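Local coordinates for In2-1 family protein, glutathione transferase lambda3 (Populus trichocarpa, PDB 4PQI) that binds glutathione and probably acts as a thiol transferase, being a monomeric glutathione transferase of the plant Lambda class, at residues D132-N135 with G136-T140; I191-L194 with E195-Y199; L231-F234 with Y235-F239. One frame throughout, in Å; residues are numbered along the deposited sequence.

Interaction 1: D132-N135 with G136-T140; sequences DKFN and GTVYT
F134 overlaps V138 one helical turn on: CG2 of V138 sits over one face of the F134 ring, offset toward its rim, in a CH-pi contact 4.3 Å from the centroid. The two side chains lie side by side and point the same way. With V138 CG1 anti to the backbone N (chi1 -175°), CG2 is the branch turned to the ring. N135 and Y139 repeat this spacing on another face of helix 118-139. The amide plane of N135 stands nearly perpendicular to the Y139 ring, and its OD1 is 4.1 Å from Y139 CE2, while the backbone O of N135 lies at the edge of the ring, 3.3 Å from CD2. The phenol OH of Y139 is hydrogen-bonded to Y235.

Backbone bonds hold this turn, G136 N to D132 O, V138 N to F134 O and Y139 N to N135 O. T137 OG1 also gives its proton to K133 O at 2.8 Å, and T137 N bonds to the same oxygen at 2.9 Å, the two donors coming from opposite faces of the carbonyl plane. These are i/i+4 pairs on a helix of the all-helical C-terminal GST domain, with the N135 side chain about 8 Å from the bound glutathione. F134 and V138 both touch A153 of helix 151-160. Chemically, the T137 hydroxyl is satisfied within its own helix, and the neighbouring face is left to apolar contacts.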
ATOM      1  N   ASP A 132      -2.855  10.139  -5.840  1.00 44.70           N
ATOM      2  CA  ASP A 132      -4.160   9.971  -6.485  1.00 48.24           C
ATOM      3  C   ASP A 132      -4.118  10.402  -7.958  1.00 46.37           C
ATOM      4  O   ASP A 132      -4.846   9.845  -8.783  1.00 43.55           O
ATOM      5  CB  ASP A 132      -5.295  10.666  -5.697  1.00 51.83           C
ATOM      6  CG  ASP A 132      -5.052  12.156  -5.495  1.00 61.07           C
ATOM      7  OD1 ASP A 132      -3.877  12.580  -5.500  1.00 64.66           O
ATOM      8  OD2 ASP A 132      -6.040  12.905  -5.322  1.00 65.64           O
ATOM      9  N   LYS A 133      -3.260  11.369  -8.300  1.00 42.43           N
ATOM     10  CA  LYS A 133      -3.063  11.695  -9.718  1.00 46.17           C
ATOM     11  C   LYS A 133      -2.385  10.552 -10.496  1.00 47.01           C
ATOM     12  O   LYS A 133      -2.756  10.273 -11.642  1.00 48.42           O
ATOM     13  CB  LYS A 133      -2.306  13.007  -9.925  1.00 49.73           C
ATOM     14  CG  LYS A 133      -2.103  13.340 -11.410  1.00 57.75           C
ATOM     15  CD  LYS A 133      -1.600  14.758 -11.644  1.00 64.17           C
ATOM     16  CE  LYS A 133      -1.485  15.069 -13.134  1.00 68.28           C
ATOM     17  NZ  LYS A 133      -2.814  15.099 -13.816  1.00 71.40           N
ATOM     18  N   PHE A 134      -1.397   9.901  -9.880  1.00 40.96           N
ATOM     19  CA  PHE A 134      -0.803   8.693 -10.460  1.00 40.34           C
ATOM     20  C   PHE A 134      -1.869   7.617 -10.724  1.00 40.91           C
ATOM     21  O   PHE A 134      -1.973   7.082 -11.835  1.00 38.94           O
ATOM     22  CB  PHE A 134       0.313   8.129  -9.564  1.00 38.84           C
ATOM     23  CG  PHE A 134       0.902   6.828 -10.077  1.00 39.60           C
ATOM     24  CD1 PHE A 134       1.872   6.837 -11.060  1.00 33.88           C
ATOM     25  CD2 PHE A 134       0.459   5.607  -9.594  1.00 34.93           C
ATOM     26  CE1 PHE A 134       2.390   5.659 -11.560  1.00 35.88           C
ATOM     27  CE2 PHE A 134       0.981   4.430 -10.081  1.00 37.81           C
ATOM     28  CZ  PHE A 134       1.948   4.455 -11.068  1.00 38.38           C
ATOM     29  N   ASN A 135      -2.661   7.301  -9.700  1.00 38.91           N
ATOM     30  CA  ASN A 135      -3.689   6.276  -9.853  1.00 40.49           C
ATOM     31  C   ASN A 135      -4.727   6.709 -10.869  1.00 43.38           C
ATOM     32  O   ASN A 135      -5.157   5.909 -11.695  1.00 45.96           O
ATOM     33  CB  ASN A 135      -4.365   5.953  -8.516  1.00 39.80           C
ATOM     34  CG  ASN A 135      -3.470   5.178  -7.590  1.00 42.50           C
ATOM     35  OD1 ASN A 135      -2.477   4.585  -8.022  1.00 46.90           O
ATOM     36  ND2 ASN A 135      -3.821   5.160  -6.306  1.00 43.78           N
ATOM     37  N   GLY A 136      -5.102   7.985 -10.809  1.00 42.17           N
ATOM     38  CA  GLY A 136      -6.087   8.545 -11.714  1.00 44.18           C
ATOM     39  C   GLY A 136      -5.666   8.413 -13.165  1.00 42.46           C
ATOM     40  O   GLY A 136      -6.474   8.100 -14.040  1.00 44.60           O
ATOM     41  N   THR A 137      -4.385   8.645 -13.415  1.00 40.96           N
ATOM     42  CA  THR A 137      -3.868   8.626 -14.772  1.00 38.98           C
ATOM     43  C   THR A 137      -3.811   7.201 -15.335  1.00 41.26           C
ATOM     44  O   THR A 137      -4.353   6.943 -16.419  1.00 45.12           O
ATOM     45  CB  THR A 137      -2.464   9.291 -14.852  1.00 42.23           C
ATOM     46  OG1 THR A 137      -2.552  10.646 -14.387  1.00 44.93           O
ATOM     47  CG2 THR A 137      -1.966   9.303 -16.276  1.00 40.07           C
ATOM     48  N   VAL A 138      -3.166   6.283 -14.609  1.00 38.88           N
ATOM     49  CA  VAL A 138      -2.970   4.921 -15.122  1.00 43.06           C
ATOM     50  C   VAL A 138      -4.278   4.119 -15.194  1.00 43.95           C
ATOM     51  O   VAL A 138      -4.541   3.441 -16.186  1.00 46.28           O
ATOM     52  CB  VAL A 138      -1.908   4.119 -14.333  1.00 41.03           C
ATOM     53  CG1 VAL A 138      -1.662   2.762 -15.003  1.00 42.75           C
ATOM     54  CG2 VAL A 138      -0.596   4.875 -14.251  1.00 43.21           C
ATOM     55  N   TYR A 139      -5.105   4.213 -14.155  1.00 43.82           N
ATOM     56  CA  TYR A 139      -6.342   3.435 -14.117  1.00 45.34           C
ATOM     57  C   TYR A 139      -7.396   3.891 -15.125  1.00 49.29           C
ATOM     58  O   TYR A 139      -8.372   3.186 -15.373  1.00 52.16           O
ATOM     59  CB  TYR A 139      -6.911   3.361 -12.694  1.00 40.41           C
ATOM     60  CG  TYR A 139      -6.188   2.351 -11.824  1.00 44.13           C
ATOM     61  CD1 TYR A 139      -6.568   1.015 -11.823  1.00 47.40           C
ATOM     62  CD2 TYR A 139      -5.119   2.728 -11.014  1.00 46.53           C
ATOM     63  CE1 TYR A 139      -5.916   0.087 -11.030  1.00 48.97           C
ATOM     64  CE2 TYR A 139      -4.448   1.795 -10.223  1.00 47.36           C
ATOM     65  CZ  TYR A 139      -4.858   0.477 -10.236  1.00 48.40           C
ATOM     66  OH  TYR A 139      -4.216  -0.464  -9.463  1.00 51.23           O
ATOM     67  N   THR A 140      -7.189   5.054 -15.730  1.00 51.60           N
ATOM     68  CA  THR A 140      -8.077   5.517 -16.791  1.00 49.11           C
ATOM     69  C   THR A 140      -7.427   5.385 -18.169  1.00 50.66           C
ATOM     70  O   THR A 140      -7.923   5.938 -19.149  1.00 55.23           O
ATOM     71  CB  THR A 140      -8.509   6.988 -16.577  1.00 53.97           C
ATOM     72  OG1 THR A 140      -7.350   7.831 -16.509  1.00 53.71           O
ATOM     73  CG2 THR A 140      -9.297   7.130 -15.286  1.00 53.89           C
TER

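Interaction 2: I191-L194 with E195-Y199; sequences IFLL and EVFKY
F192 and F197 meet as an offset edge-to-face pair, the edge of F197 turned to the face of F192 with the planes at 84° and the centroids 5.5 Å apart. The touching atom of F197 is CE2, 3.6 Å from F192 CE2, which lies near the plane of the F197 ring. In F197 the CG lies beside its own backbone N (chi1 -59°), which carries the ring back over the preceding turn and lets CE2 reach F192; the two side chains cross at an angle. V196 reaches the other end of the F192 ring, its CG2 being 3.6 Å from F192 CE1. Were F192 an alanine, the ring would be gone, and the edge of F197 and CG2 of V196 would probably be left without the surface both lean on.

The two methyls of L193 reach different rings. CD2 approaches CD2 of F197 at 4.0 Å, and CD1 lies equally far from CD2 of Y199, whose side chain runs beside that of L193 and points the same way.

L193 O accepts two backbone N-H groups, F197 N at 2.9 Å and Y199 N at 3.0 Å, the donors standing above opposite faces of the carbonyl plane. K198 leaves helical geometry with positive phi (57°), consistent with the turn that brings Y199 N back to L193 O. A carbonyl gripped in this way marks the C-terminal part of a helix of the all-helical GST domain.

This part of helix 177-197 is set between two neighbours. F192 and V196 touch K236 of helix 228-239, and I191 joins V196 on V232; L193, F197 and Y199 pack on L146 of the short helix 146-149.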
ATOM      1  N   ILE A 191       1.758  -6.178 -13.160  1.00 48.73           N
ATOM      2  CA  ILE A 191       1.201  -7.469 -13.573  1.00 52.67           C
ATOM      3  C   ILE A 191       0.114  -7.319 -14.636  1.00 51.22           C
ATOM      4  O   ILE A 191       0.106  -8.050 -15.641  1.00 52.09           O
ATOM      5  CB  ILE A 191       0.617  -8.237 -12.376  1.00 57.94           C
ATOM      6  CG1 ILE A 191       1.677  -8.444 -11.297  1.00 60.34           C
ATOM      7  CG2 ILE A 191       0.066  -9.582 -12.813  1.00 60.92           C
ATOM      8  CD1 ILE A 191       1.095  -8.920  -9.974  1.00 62.64           C
ATOM      9  N   PHE A 192      -0.801  -6.375 -14.416  1.00 47.39           N
ATOM     10  CA  PHE A 192      -1.957  -6.223 -15.298  1.00 47.90           C
ATOM     11  C   PHE A 192      -1.555  -5.761 -16.695  1.00 47.46           C
ATOM     12  O   PHE A 192      -1.947  -6.374 -17.689  1.00 47.72           O
ATOM     13  CB  PHE A 192      -3.000  -5.285 -14.687  1.00 44.45           C
ATOM     14  CG  PHE A 192      -4.258  -5.136 -15.511  1.00 47.73           C
ATOM     15  CD1 PHE A 192      -4.997  -6.256 -15.900  1.00 45.65           C
ATOM     16  CD2 PHE A 192      -4.720  -3.876 -15.873  1.00 44.61           C
ATOM     17  CE1 PHE A 192      -6.162  -6.118 -16.646  1.00 49.89           C
ATOM     18  CE2 PHE A 192      -5.885  -3.733 -16.619  1.00 44.55           C
ATOM     19  CZ  PHE A 192      -6.608  -4.852 -17.004  1.00 49.57           C
ATOM     20  N   LEU A 193      -0.762  -4.695 -16.764  1.00 47.09           N
ATOM     21  CA  LEU A 193      -0.326  -4.125 -18.046  1.00 46.86           C
ATOM     22  C   LEU A 193       0.504  -5.108 -18.877  1.00 47.09           C
ATOM     23  O   LEU A 193       0.338  -5.212 -20.097  1.00 47.44           O
ATOM     24  CB  LEU A 193       0.472  -2.841 -17.802  1.00 46.83           C
ATOM     25  CG  LEU A 193      -0.343  -1.669 -17.259  1.00 46.95           C
ATOM     26  CD1 LEU A 193       0.547  -0.514 -16.779  1.00 46.35           C
ATOM     27  CD2 LEU A 193      -1.325  -1.194 -18.312  1.00 47.37           C
ATOM     28  N   LEU A 194       1.406  -5.826 -18.217  1.00 45.57           N
ATOM     29  CA  LEU A 194       2.275  -6.746 -18.932  1.00 48.95           C
ATOM     30  C   LEU A 194       1.470  -7.947 -19.430  1.00 51.67           C
ATOM     31  O   LEU A 194       1.590  -8.336 -20.584  1.00 51.49           O
ATOM     32  CB  LEU A 194       3.435  -7.191 -18.050  1.00 50.18           C
ATOM     33  CG  LEU A 194       4.479  -8.059 -18.753  1.00 59.11           C
ATOM     34  CD1 LEU A 194       5.067  -7.341 -19.963  1.00 59.76           C
ATOM     35  CD2 LEU A 194       5.569  -8.444 -17.779  1.00 59.93           C
ATOM     36  N   GLU A 195       0.626  -8.511 -18.573  1.00 53.72           N
ATOM     37  CA  GLU A 195      -0.123  -9.716 -18.953  1.00 61.59           C
ATOM     38  C   GLU A 195      -1.209  -9.439 -19.979  1.00 59.87           C
ATOM     39  O   GLU A 195      -1.403 -10.217 -20.906  1.00 61.48           O
ATOM     40  CB  GLU A 195      -0.723 -10.419 -17.729  1.00 68.01           C
ATOM     41  CG  GLU A 195       0.315 -11.078 -16.841  1.00 73.59           C
ATOM     42  CD  GLU A 195       1.256 -11.965 -17.637  1.00 82.25           C
ATOM     43  OE1 GLU A 195       2.489 -11.756 -17.553  1.00 82.88           O
ATOM     44  OE2 GLU A 195       0.758 -12.867 -18.353  1.00 86.46           O
ATOM     45  N   VAL A 196      -1.913  -8.325 -19.829  1.00 57.59           N
ATOM     46  CA  VAL A 196      -3.063  -8.076 -20.691  1.00 58.97           C
ATOM     47  C   VAL A 196      -2.744  -7.170 -21.889  1.00 56.52           C
ATOM     48  O   VAL A 196      -3.278  -7.363 -22.977  1.00 56.31           O
ATOM     49  CB  VAL A 196      -4.262  -7.545 -19.878  1.00 56.20           C
ATOM     50  CG1 VAL A 196      -5.440  -7.250 -20.781  1.00 55.99           C
ATOM     51  CG2 VAL A 196      -4.651  -8.554 -18.811  1.00 55.46           C
ATOM     52  N   PHE A 197      -1.859  -6.200 -21.704  1.00 56.28           N
ATOM     53  CA  PHE A 197      -1.568  -5.257 -22.786  1.00 57.58           C
ATOM     54  C   PHE A 197      -0.180  -5.413 -23.419  1.00 57.98           C
ATOM     55  O   PHE A 197       0.164  -4.684 -24.354  1.00 60.62           O
ATOM     56  CB  PHE A 197      -1.768  -3.824 -22.300  1.00 58.04           C
ATOM     57  CG  PHE A 197      -3.159  -3.545 -21.804  1.00 60.88           C
ATOM     58  CD1 PHE A 197      -4.137  -3.087 -22.670  1.00 62.84           C
ATOM     59  CD2 PHE A 197      -3.495  -3.760 -20.470  1.00 59.80           C
ATOM     60  CE1 PHE A 197      -5.426  -2.844 -22.215  1.00 63.39           C
ATOM     61  CE2 PHE A 197      -4.775  -3.520 -20.015  1.00 59.25           C
ATOM     62  CZ  PHE A 197      -5.741  -3.061 -20.888  1.00 60.83           C
ATOM     63  N   LYS A 198       0.603  -6.366 -22.917  1.00 54.48           N
ATOM     64  CA  LYS A 198       1.983  -6.552 -23.359  1.00 58.98           C
ATOM     65  C   LYS A 198       2.789  -5.271 -23.171  1.00 58.72           C
ATOM     66  O   LYS A 198       3.592  -4.900 -24.021  1.00 60.16           O
ATOM     67  CB  LYS A 198       2.027  -6.983 -24.819  1.00 62.99           C
ATOM     68  CG  LYS A 198       1.113  -8.139 -25.138  1.00 64.61           C
ATOM     69  CD  LYS A 198       0.732  -8.123 -26.596  1.00 69.71           C
ATOM     70  CE  LYS A 198      -0.460  -9.022 -26.830  1.00 72.82           C
ATOM     71  NZ  LYS A 198      -0.925  -8.949 -28.231  1.00 74.88           N
ATOM     72  N   TYR A 199       2.552  -4.589 -22.061  1.00 53.78           N
ATOM     73  CA  TYR A 199       3.243  -3.341 -21.769  1.00 53.74           C
ATOM     74  C   TYR A 199       4.116  -3.508 -20.531  1.00 53.62           C
ATOM     75  O   TYR A 199       3.623  -3.785 -19.439  1.00 55.76           O
ATOM     76  CB  TYR A 199       2.230  -2.205 -21.596  1.00 52.56           C
ATOM     77  CG  TYR A 199       2.835  -0.847 -21.317  1.00 55.23           C
ATOM     78  CD1 TYR A 199       3.302  -0.051 -22.355  1.00 55.98           C
ATOM     79  CD2 TYR A 199       2.929  -0.362 -20.021  1.00 55.40           C
ATOM     80  CE1 TYR A 199       3.847   1.189 -22.109  1.00 55.93           C
ATOM     81  CE2 TYR A 199       3.476   0.879 -19.759  1.00 56.59           C
ATOM     82  CZ  TYR A 199       3.934   1.648 -20.810  1.00 55.36           C
ATOM     83  OH  TYR A 199       4.469   2.880 -20.561  1.00 53.88           O
TER

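Interaction 3: L231-F234 with Y235-F239; sequences LVEF and YKKRF
L231 and Y235 make the main apolar contact: CD2 of the leucine stands over the centre of the tyrosine ring, a CH-pi contact 3.8 Å from the centroid. L231 CG is anti to the backbone N (chi1 -179°), which carries its methyls toward that ring. F239 CE2 covers the opposite face, offset toward the rim, which sandwiches the ring between a methyl and an aromatic carbon. F234 meets Y235 obliquely, the two ring planes at 43° and its CD2 3.5 Å from Y235 CD1. CG of R238 lies 3.5 Å above the centre of the F239 ring, and from there the bent chain leads away. On another side of the helix, V232 CG1 lies 4.1 Å from CE of K236.

Among polar contacts, Y235, K236, K237 and R238 each bond through N-H to the carbonyl four residues earlier. E233 OE2 and K237 NZ carry opposite charges but stand 4.7 Å apart, not in contact, so any attraction is probably modest.

In the fold, this is the C-terminal helix, 228-239, with the F234 side chain about 7 Å from the bound glutathione. It rests on helix 177-197, where L231 and Y235 touch R188 and Y235 packs edge-to-face with F192, while the Y235 hydroxyl turns to helix 118-139.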
ATOM      1  N   LEU A 231      -5.590 -11.210  -9.329  1.00 66.96           N
ATOM      2  CA  LEU A 231      -5.546  -9.785  -9.648  1.00 61.53           C
ATOM      3  C   LEU A 231      -5.944  -9.538 -11.114  1.00 59.43           C
ATOM      4  O   LEU A 231      -6.768  -8.672 -11.410  1.00 58.60           O
ATOM      5  CB  LEU A 231      -4.154  -9.218  -9.339  1.00 57.56           C
ATOM      6  CG  LEU A 231      -3.824  -7.740  -9.565  1.00 56.56           C
ATOM      7  CD1 LEU A 231      -3.484  -7.450 -11.025  1.00 59.61           C
ATOM      8  CD2 LEU A 231      -4.930  -6.813  -9.061  1.00 52.46           C
ATOM      9  N   VAL A 232      -5.366 -10.315 -12.023  1.00 58.00           N
ATOM     10  CA  VAL A 232      -5.634 -10.161 -13.454  1.00 59.11           C
ATOM     11  C   VAL A 232      -7.114 -10.370 -13.819  1.00 61.09           C
ATOM     12  O   VAL A 232      -7.719  -9.529 -14.500  1.00 60.20           O
ATOM     13  CB  VAL A 232      -4.737 -11.098 -14.291  1.00 58.76           C
ATOM     14  CG1 VAL A 232      -5.039 -10.947 -15.781  1.00 56.23           C
ATOM     15  CG2 VAL A 232      -3.263 -10.812 -14.003  1.00 55.98           C
ATOM     16  N   GLU A 233      -7.696 -11.478 -13.360  1.00 62.95           N
ATOM     17  CA  GLU A 233      -9.114 -11.735 -13.591  1.00 67.20           C
ATOM     18  C   GLU A 233      -9.972 -10.601 -13.039  1.00 63.56           C
ATOM     19  O   GLU A 233     -10.917 -10.151 -13.688  1.00 65.47           O
ATOM     20  CB  GLU A 233      -9.547 -13.074 -12.982  1.00 77.97           C
ATOM     21  CG  GLU A 233     -11.072 -13.270 -12.959  1.00 87.52           C
ATOM     22  CD  GLU A 233     -11.503 -14.721 -13.138  1.00 96.67           C
ATOM     23  OE1 GLU A 233     -10.690 -15.526 -13.645  1.00101.16           O
ATOM     24  OE2 GLU A 233     -12.659 -15.051 -12.780  1.00 98.92           O
ATOM     25  N   PHE A 234      -9.629 -10.136 -11.844  1.00 57.98           N
ATOM     26  CA  PHE A 234     -10.347  -9.035 -11.212  1.00 58.09           C
ATOM     27  C   PHE A 234     -10.289  -7.760 -12.058  1.00 56.38           C
ATOM     28  O   PHE A 234     -11.317  -7.118 -12.288  1.00 57.49           O
ATOM     29  CB  PHE A 234      -9.803  -8.790  -9.799  1.00 57.82           C
ATOM     30  CG  PHE A 234     -10.404  -7.595  -9.106  1.00 58.98           C
ATOM     31  CD1 PHE A 234     -11.774  -7.480  -8.949  1.00 64.21           C
ATOM     32  CD2 PHE A 234      -9.588  -6.596  -8.596  1.00 55.65           C
ATOM     33  CE1 PHE A 234     -12.326  -6.382  -8.308  1.00 62.99           C
ATOM     34  CE2 PHE A 234     -10.126  -5.507  -7.956  1.00 57.02           C
ATOM     35  CZ  PHE A 234     -11.502  -5.397  -7.811  1.00 59.73           C
ATOM     36  N   TYR A 235      -9.096  -7.410 -12.538  1.00 50.52           N
ATOM     37  CA  TYR A 235      -8.915  -6.181 -13.317  1.00 56.03           C
ATOM     38  C   TYR A 235      -9.503  -6.236 -14.731  1.00 56.67           C
ATOM     39  O   TYR A 235      -9.963  -5.219 -15.260  1.00 55.28           O
ATOM     40  CB  TYR A 235      -7.443  -5.782 -13.386  1.00 53.28           C
ATOM     41  CG  TYR A 235      -6.979  -4.936 -12.217  1.00 51.51           C
ATOM     42  CD1 TYR A 235      -7.734  -4.839 -11.055  1.00 50.36           C
ATOM     43  CD2 TYR A 235      -5.788  -4.222 -12.287  1.00 48.54           C
ATOM     44  CE1 TYR A 235      -7.302  -4.068  -9.987  1.00 50.70           C
ATOM     45  CE2 TYR A 235      -5.347  -3.464 -11.233  1.00 47.20           C
ATOM     46  CZ  TYR A 235      -6.107  -3.380 -10.087  1.00 49.31           C
ATOM     47  OH  TYR A 235      -5.661  -2.614  -9.038  1.00 47.30           O
ATOM     48  N   LYS A 236      -9.464  -7.415 -15.348  1.00 57.54           N
ATOM     49  CA  LYS A 236     -10.160  -7.613 -16.611  1.00 60.53           C
ATOM     50  C   LYS A 236     -11.669  -7.377 -16.436  1.00 64.09           C
ATOM     51  O   LYS A 236     -12.314  -6.722 -17.266  1.00 63.23           O
ATOM     52  CB  LYS A 236      -9.890  -9.017 -17.168  1.00 60.53           C
ATOM     53  CG  LYS A 236      -8.451  -9.246 -17.630  1.00 57.48           C
ATOM     54  CD  LYS A 236      -8.336 -10.422 -18.622  1.00 68.17           C
ATOM     55  CE  LYS A 236      -8.421 -11.769 -17.927  1.00 68.37           C
ATOM     56  NZ  LYS A 236      -8.124 -12.899 -18.863  1.00 71.25           N
ATOM     57  N   LYS A 237     -12.228  -7.899 -15.348  1.00 66.70           N
ATOM     58  CA  LYS A 237     -13.661  -7.780 -15.114  1.00 69.64           C
ATOM     59  C   LYS A 237     -14.026  -6.348 -14.741  1.00 68.47           C
ATOM     60  O   LYS A 237     -15.113  -5.870 -15.067  1.00 69.38           O
ATOM     61  CB  LYS A 237     -14.124  -8.757 -14.029  1.00 74.54           C
ATOM     62  CG  LYS A 237     -13.976 -10.226 -14.411  1.00 82.60           C
ATOM     63  CD  LYS A 237     -14.848 -11.125 -13.543  1.00 87.46           C
ATOM     64  CE  LYS A 237     -14.666 -10.816 -12.060  1.00 87.78           C
ATOM     65  NZ  LYS A 237     -15.495 -11.713 -11.205  1.00 90.81           N
ATOM     66  N   ARG A 238     -13.099  -5.662 -14.077  1.00 67.16           N
ATOM     67  CA  ARG A 238     -13.343  -4.310 -13.583  1.00 68.72           C
ATOM     68  C   ARG A 238     -13.172  -3.229 -14.660  1.00 68.16           C
ATOM     69  O   ARG A 238     -13.902  -2.237 -14.663  1.00 68.46           O
ATOM     70  CB  ARG A 238     -12.458  -4.026 -12.360  1.00 71.37           C
ATOM     71  CG  ARG A 238     -12.546  -2.615 -11.796  1.00 76.19           C
ATOM     72  CD  ARG A 238     -13.973  -2.238 -11.416  1.00 85.79           C
ATOM     73  NE  ARG A 238     -14.065  -0.938 -10.748  1.00 90.44           N
ATOM     74  CZ  ARG A 238     -14.010   0.237 -11.372  1.00 93.85           C
ATOM     75  NH1 ARG A 238     -13.845   0.288 -12.688  1.00 97.14           N
ATOM     76  NH2 ARG A 238     -14.105   1.364 -10.679  1.00 92.93           N
ATOM     77  N   PHE A 239     -12.233  -3.425 -15.585  1.00 67.41           N
ATOM     78  CA  PHE A 239     -11.891  -2.365 -16.536  1.00 69.38           C
ATOM     79  C   PHE A 239     -12.087  -2.718 -18.009  1.00 77.97           C
ATOM     80  O   PHE A 239     -12.001  -1.842 -18.869  1.00 73.31           O
ATOM     81  CB  PHE A 239     -10.450  -1.875 -16.322  1.00 64.53           C
ATOM     82  CG  PHE A 239     -10.151  -1.465 -14.912  1.00 58.80           C
ATOM     83  CD1 PHE A 239     -10.658  -0.279 -14.398  1.00 61.63           C
ATOM     84  CD2 PHE A 239      -9.368  -2.270 -14.096  1.00 53.24           C
ATOM     85  CE1 PHE A 239     -10.386   0.099 -13.086  1.00 58.96           C
ATOM     86  CE2 PHE A 239      -9.096  -1.903 -12.792  1.00 50.94           C
ATOM     87  CZ  PHE A 239      -9.603  -0.714 -12.285  1.00 55.15           C
TER

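Overall arrangement
Each contact lies within one continuous stretch, so none closes a long loop and the three follow in series, without nesting or crossing. Interaction 1 comes first, at the C-terminal end of helix 118-139; interaction 2 lies in the last part of helix 177-197 and the residues after it; interaction 3 occupies the last turns of helix 228-239. Interactions 1 and 2 do not touch, their nearest atoms being about 4 Å apart, so interaction 3 is the one that meets both: interaction 2 along the facing sides of their helices, and interaction 1 through its tyrosine hydroxyl and through Y139 against F239. The C-terminal helix is thereby tied to two other helices of the all-helical part of the GST fold.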